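Local coordinates for putative periplasmic protein (Salmonella enterica subsp. enterica serovar Typhimurium, PDB 4J32) that probably acts as the periplasmic immunity protein Tai4, binding and inhibiting the peptidoglycan-cleaving type VI secretion effector Tae4, at residues Tyr8-Leu13 / Tyr46-Val51; Asn16-His21 / His55-Ile60. All blocks are in the same frame, centred on the assembly; numbering follows the deposited sequence.

Overall arrangement
From the N terminus, the chain enters helix 10-26, whose first turn supplies one half of contact 1 and whose middle supplies one half of contact 2. Helix 30-46 follows, and the loop leading out of it returns to the start of helix 10-26, closing contact 1 across 32 intervening residues. Helix 51-65 then packs on the middle of helix 10-26, closing contact 2 across 33. The two closures cross, since their segments alternate along the chain. Their centres lie 12 Å apart, and they touch where Tyr-8 CD2 comes within 3.4 Å of Asn-16 ND2. Contact 1 ties a loop to a helix start near the periphery, whereas contact 2 joins two helices near the chain centre.

Contact 1: Tyr8-Leu13 / Tyr46-Val51; sequences YSQSEL and YGKQSV
Gln-10, in the first turn of helix 10-26, faces Gly-47 in the loop between helices 30-46 and 51-65, their CA atoms 6.1 Å apart. The Gln-10 side chain, bent at chi2 (-71°), brings its amide to the loop and uses both ends of it. NE2 donates to Tyr-46 O at 3.0 Å, nearly straight at 167° and within the Gln-10 amide plane. OE1 accepts twice: from Lys-48 N at 2.8 Å, a more bent bond, and from Gln-49 NE2 at 2.9 Å, which arrives in the carbonyl plane on a lone pair. Gln-10 and Gln-49 run past each other in opposite directions, with amide planes 38° apart. A water lies within bonding distance of Gln-10 O and Gln-49 OE1 and probably bridges them. Beside this polar cluster, Leu-13 CD1 packs on Tyr-46 CB at 3.6 Å, while Tyr-43 of helix 30-46 also touches Leu-13.

Ser-9 and Glu-12 form a capping box that starts the helix: Ser-9 OG accepts from Glu-12 N, and Glu-12 OE1 from Ser-9 N. Within residues 46-51, Tyr-46 OH and Gln-49 O hydrogen-bond to Arg-137 and Arg-92 of the putative cytoplasmic protein chain, consistent with Tae4. Three bonds to one amide limit its rotation and tie Tyr-46, Lys-48 and Gln-49 to the helix start, so the same segment that meets the partner protein is held from within its own chain.

Contact 2: Asn16-His21 / His55-Ile60; sequences NWALSH and HEIDEI
His-21 and Asp-58 provide the polar link between helices 10-26 and 51-65, whose local axes approach to 10.1 Å and cross at -51°. His-21 NE2 donates to Asp-58 OD1 over 2.6 Å, nearly straight at 171°. The acceptor lies close to the imidazole plane, but the donor meets the carboxylate on its anti side and tilted out of its plane, with the two planes 72° apart. Both side chains have CG trans to the backbone N, an extension that brings ring and carboxylate together. Lys-62 forms a salt bridge to the same OD1, and the two donors may stabilise the carboxylate as an anion.

The tight apolar part centres on Ile-57 CG2, which fits between Ala-18 CB at 3.6 Å and the edge of the Trp-17 indole, where CZ3 is 3.7 Å away. Trp-17 CH2 in turn lies over one face of the His-21 ring, 3.3 Å above its plane, so the indole joins the apolar packing to the polar pair. This is a helix-helix interface in the core of an all-helical fold: Phe-85 of helix 78-86 touches Ala-18 and Ile-57, and Tyr-54 meets Trp-17 edge-to-face.

On the far side of helix 51-65 the contact with residues 16-21 lapses. The CB atoms of His-55 and Glu-56 point away from helix 10-26, and the exposed Glu-59 makes no contact with residues 16-21. The putative cytoplasmic protein chain takes up His-55 instead: its Asn-47 bonds to NE2, and its Tyr-52 meets the imidazole edge-to-face and also packs on Asp-58.

Contact 1: Tyr8-Leu13 / Tyr46-Val51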
loop_
_atom_site.group_PDB
_atom_site.type_symbol
_atom_site.label_atom_id
_atom_site.label_comp_id
_atom_site.label_asym_id
_atom_site.label_seq_id
_atom_site.Cartn_x
_atom_site.Cartn_y
_atom_site.Cartn_z
ATOM N N TYR B 8 -5.571 -1.670 -17.426
ATOM C CA TYR B 8 -5.631 -0.283 -16.964
ATOM C C TYR B 8 -5.449 0.723 -18.103
ATOM O O TYR B 8 -4.633 0.517 -19.013
ATOM C CB TYR B 8 -4.584 -0.034 -15.866
ATOM C CG TYR B 8 -4.884 -0.829 -14.606
ATOM C CD1 TYR B 8 -6.005 -0.530 -13.826
ATOM C CD2 TYR B 8 -4.023 -1.856 -14.189
ATOM C CE1 TYR B 8 -6.305 -1.268 -12.662
ATOM C CE2 TYR B 8 -4.308 -2.608 -13.019
ATOM C CZ TYR B 8 -5.442 -2.296 -12.273
ATOM O OH TYR B 8 -5.724 -3.024 -11.136
ATOM N N SER B 9 -6.214 1.814 -18.022
ATOM C CA SER B 9 -6.041 2.949 -18.925
ATOM C C SER B 9 -4.726 3.666 -18.572
ATOM O O SER B 9 -4.131 3.422 -17.517
ATOM C CB SER B 9 -7.206 3.927 -18.750
ATOM O OG SER B 9 -7.106 4.611 -17.496
ATOM N N GLN B 10 -4.283 4.564 -19.450
ATOM C CA GLN B 10 -3.042 5.315 -19.176
ATOM C C GLN B 10 -3.105 6.121 -17.875
ATOM O O GLN B 10 -2.147 6.139 -17.096
ATOM C CB GLN B 10 -2.696 6.219 -20.355
ATOM C CG GLN B 10 -2.286 5.433 -21.611
ATOM C CD GLN B 10 -0.919 4.784 -21.410
ATOM O OE1 GLN B 10 0.079 5.482 -21.231
ATOM N NE2 GLN B 10 -0.880 3.447 -21.416
ATOM N N SER B 11 -4.219 6.811 -17.641
ATOM C CA SER B 11 -4.364 7.558 -16.381
ATOM C C SER B 11 -4.381 6.635 -15.147
ATOM O O SER B 11 -3.754 6.945 -14.113
ATOM C CB SER B 11 -5.594 8.463 -16.409
ATOM O OG SER B 11 -6.791 7.706 -16.395
ATOM N N GLU B 12 -5.072 5.497 -15.258
ATOM C CA GLU B 12 -5.129 4.504 -14.189
ATOM C C GLU B 12 -3.743 3.937 -13.909
ATOM O O GLU B 12 -3.359 3.762 -12.747
ATOM C CB GLU B 12 -6.075 3.354 -14.591
ATOM C CG GLU B 12 -7.550 3.730 -14.494
ATOM C CD GLU B 12 -8.519 2.696 -15.100
ATOM O OE1 GLU B 12 -8.136 1.842 -15.937
ATOM O OE2 GLU B 12 -9.708 2.757 -14.718
ATOM N N LEU B 13 -2.968 3.680 -14.955
ATOM C CA LEU B 13 -1.576 3.201 -14.742
ATOM C C LEU B 13 -0.766 4.214 -13.929
ATOM O O LEU B 13 0.014 3.843 -13.051
ATOM C CB LEU B 13 -0.859 2.919 -16.068
ATOM C CG LEU B 13 -1.301 1.733 -16.922
ATOM C CD1 LEU B 13 -0.630 1.809 -18.294
ATOM C CD2 LEU B 13 -0.953 0.400 -16.227
ATOM N N TYR B 46 3.901 -0.267 -19.024
ATOM C CA TYR B 46 2.732 -0.111 -19.913
ATOM C C TYR B 46 2.356 1.344 -20.207
ATOM O O TYR B 46 1.485 1.623 -21.059
ATOM C CB TYR B 46 1.545 -0.880 -19.338
ATOM C CG TYR B 46 1.717 -2.389 -19.424
ATOM C CD1 TYR B 46 1.530 -3.067 -20.632
ATOM C CD2 TYR B 46 2.099 -3.129 -18.311
ATOM C CE1 TYR B 46 1.686 -4.477 -20.718
ATOM C CE2 TYR B 46 2.272 -4.538 -18.392
ATOM C CZ TYR B 46 2.056 -5.192 -19.592
ATOM O OH TYR B 46 2.186 -6.582 -19.669
ATOM N N GLY B 47 3.018 2.271 -19.527
ATOM C CA GLY B 47 2.805 3.706 -19.801
ATOM C C GLY B 47 3.368 4.144 -21.146
ATOM O O GLY B 47 4.238 3.485 -21.711
ATOM N N LYS B 48 2.834 5.245 -21.680
ATOM C CA LYS B 48 3.310 5.831 -22.933
ATOM C C LYS B 48 3.992 7.178 -22.652
ATOM O O LYS B 48 4.332 7.926 -23.588
ATOM C CB LYS B 48 2.139 6.019 -23.924
ATOM C CG LYS B 48 1.435 4.700 -24.362
ATOM C CD LYS B 48 2.452 3.707 -24.922
ATOM C CE LYS B 48 1.804 2.502 -25.602
ATOM N NZ LYS B 48 2.790 1.846 -26.543
ATOM N N GLN B 49 4.227 7.440 -21.368
ATOM C CA GLN B 49 4.790 8.721 -20.916
ATOM C C GLN B 49 6.289 8.630 -20.727
ATOM O O GLN B 49 6.837 7.555 -20.412
ATOM C CB GLN B 49 4.154 9.190 -19.590
ATOM C CG GLN B 49 2.640 9.501 -19.681
ATOM C CD GLN B 49 1.798 8.232 -19.852
ATOM O OE1 GLN B 49 2.027 7.229 -19.179
ATOM N NE2 GLN B 49 0.821 8.277 -20.758
ATOM N N SER B 50 6.930 9.786 -20.858
ATOM C CA SER B 50 8.363 9.942 -20.608
ATOM C C SER B 50 8.646 9.824 -19.119
ATOM O O SER B 50 7.754 10.014 -18.279
ATOM C CB SER B 50 8.834 11.322 -21.080
ATOM O OG SER B 50 8.685 11.450 -22.493
ATOM N N VAL B 51 9.898 9.538 -18.791
ATOM C CA VAL B 51 10.237 9.234 -17.395
ATOM C C VAL B 51 10.028 10.436 -16.458
ATOM O O VAL B 51 9.752 10.266 -15.264
ATOM C CB VAL B 51 11.688 8.676 -17.279
ATOM C CG1 VAL B 51 12.767 9.809 -17.445
ATOM C CG2 VAL B 51 11.856 7.869 -15.990
HETATM O O HOH W 1 0.553 5.291 -18.058
#

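Contact 2: Asn16-His21 / His55-Ile60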
loop_
_atom_site.group_PDB
_atom_site.type_symbol
_atom_site.label_atom_id
_atom_site.label_comp_id
_atom_site.label_asym_id
_atom_site.label_seq_id
_atom_site.Cartn_x
_atom_site.Cartn_y
_atom_site.Cartn_z
ATOM N N ASN B 16 -1.826 4.168 -10.408
ATOM C CA ASN B 16 -1.331 2.916 -9.795
ATOM C C ASN B 16 0.138 3.019 -9.472
ATOM O O ASN B 16 0.581 2.565 -8.401
ATOM C CB ASN B 16 -1.586 1.697 -10.693
ATOM C CG ASN B 16 -3.061 1.344 -10.842
ATOM O OD1 ASN B 16 -3.936 1.878 -10.161
ATOM N ND2 ASN B 16 -3.343 0.429 -11.764
ATOM N N TRP B 17 0.902 3.597 -10.419
ATOM C CA TRP B 17 2.305 3.921 -10.206
ATOM C C TRP B 17 2.477 4.831 -8.997
ATOM O O TRP B 17 3.327 4.584 -8.148
ATOM C CB TRP B 17 2.948 4.563 -11.464
ATOM C CG TRP B 17 4.458 4.565 -11.363
ATOM C CD1 TRP B 17 5.297 3.613 -11.852
ATOM C CD2 TRP B 17 5.284 5.528 -10.699
ATOM N NE1 TRP B 17 6.595 3.917 -11.544
ATOM C CE2 TRP B 17 6.622 5.088 -10.831
ATOM C CE3 TRP B 17 5.025 6.735 -10.018
ATOM C CZ2 TRP B 17 7.718 5.806 -10.307
ATOM C CZ3 TRP B 17 6.105 7.446 -9.490
ATOM C CH2 TRP B 17 7.443 6.987 -9.643
ATOM N N ALA B 18 1.691 5.902 -8.934
ATOM C CA ALA B 18 1.807 6.844 -7.822
ATOM C C ALA B 18 1.665 6.123 -6.461
ATOM O O ALA B 18 2.485 6.323 -5.535
ATOM C CB ALA B 18 0.745 7.959 -7.976
ATOM N N LEU B 19 0.641 5.290 -6.343
ATOM C CA LEU B 19 0.388 4.588 -5.094
ATOM C C LEU B 19 1.533 3.622 -4.722
ATOM O O LEU B 19 2.057 3.676 -3.591
ATOM C CB LEU B 19 -0.952 3.852 -5.161
ATOM C CG LEU B 19 -1.300 2.963 -3.957
ATOM C CD1 LEU B 19 -1.245 3.770 -2.610
ATOM C CD2 LEU B 19 -2.693 2.358 -4.203
ATOM N N SER B 20 1.927 2.765 -5.669
ATOM C CA SER B 20 2.975 1.783 -5.381
ATOM C C SER B 20 4.312 2.452 -5.104
ATOM O O SER B 20 5.028 2.018 -4.194
ATOM C CB SER B 20 3.100 0.705 -6.467
ATOM O OG SER B 20 3.064 1.275 -7.755
ATOM N N HIS B 21 4.634 3.513 -5.851
ATOM C CA HIS B 21 5.871 4.248 -5.604
ATOM C C HIS B 21 5.880 4.849 -4.192
ATOM O O HIS B 21 6.888 4.770 -3.484
ATOM C CB HIS B 21 6.091 5.342 -6.651
ATOM C CG HIS B 21 7.338 6.131 -6.423
ATOM N ND1 HIS B 21 8.595 5.604 -6.622
ATOM C CD2 HIS B 21 7.520 7.399 -5.990
ATOM C CE1 HIS B 21 9.501 6.522 -6.332
ATOM N NE2 HIS B 21 8.873 7.614 -5.925
ATOM N N HIS B 55 9.094 11.113 -12.319
ATOM C CA HIS B 55 9.919 11.965 -11.455
ATOM C C HIS B 55 9.061 13.048 -10.789
ATOM O O HIS B 55 9.274 13.379 -9.616
ATOM C CB HIS B 55 11.060 12.658 -12.225
ATOM C CG HIS B 55 12.043 11.726 -12.862
ATOM N ND1 HIS B 55 13.038 12.180 -13.708
ATOM C CD2 HIS B 55 12.173 10.377 -12.812
ATOM C CE1 HIS B 55 13.747 11.149 -14.135
ATOM N NE2 HIS B 55 13.239 10.044 -13.617
ATOM N N GLU B 56 8.113 13.618 -11.539
ATOM C CA GLU B 56 7.236 14.648 -10.955
ATOM C C GLU B 56 6.220 14.047 -9.960
ATOM O O GLU B 56 5.921 14.651 -8.934
ATOM C CB GLU B 56 6.498 15.416 -12.054
ATOM C CG GLU B 56 5.853 16.732 -11.550
ATOM C CD GLU B 56 6.818 17.754 -10.948
ATOM O OE1 GLU B 56 8.069 17.643 -11.076
ATOM O OE2 GLU B 56 6.304 18.735 -10.348
ATOM N N ILE B 57 5.667 12.886 -10.286
ATOM C CA ILE B 57 4.823 12.148 -9.332
ATOM C C ILE B 57 5.599 11.914 -8.021
ATOM O O ILE B 57 5.074 12.142 -6.924
ATOM C CB ILE B 57 4.307 10.828 -9.920
ATOM C CG1 ILE B 57 3.356 11.140 -11.080
ATOM C CG2 ILE B 57 3.562 9.999 -8.834
ATOM C CD1 ILE B 57 2.898 9.908 -11.935
ATOM N N ASP B 58 6.847 11.476 -8.148
ATOM C CA ASP B 58 7.746 11.366 -6.977
ATOM C C ASP B 58 7.911 12.667 -6.195
ATOM O O ASP B 58 7.905 12.630 -4.958
ATOM C CB ASP B 58 9.122 10.832 -7.397
ATOM C CG ASP B 58 10.131 10.820 -6.254
ATOM O OD1 ASP B 58 10.043 9.924 -5.375
ATOM O OD2 ASP B 58 11.028 11.699 -6.238
ATOM N N GLU B 59 8.070 13.804 -6.885
ATOM C CA GLU B 59 8.174 15.101 -6.189
ATOM C C GLU B 59 6.965 15.349 -5.291
ATOM O O GLU B 59 7.100 15.866 -4.161
ATOM C CB GLU B 59 8.331 16.267 -7.186
ATOM C CG GLU B 59 9.682 16.316 -7.886
ATOM C CD GLU B 59 10.828 16.593 -6.926
ATOM O OE1 GLU B 59 11.942 16.093 -7.181
ATOM O OE2 GLU B 59 10.625 17.322 -5.939
ATOM N N ILE B 60 5.783 14.993 -5.789
ATOM C CA ILE B 60 4.551 15.178 -5.000
ATOM C C ILE B 60 4.480 14.147 -3.880
ATOM O O ILE B 60 4.126 14.489 -2.748
ATOM C CB ILE B 60 3.268 15.158 -5.879
ATOM C CG1 ILE B 60 3.406 16.180 -7.016
ATOM C CG2 ILE B 60 2.003 15.421 -5.020
ATOM C CD1 ILE B 60 2.295 16.062 -8.111
#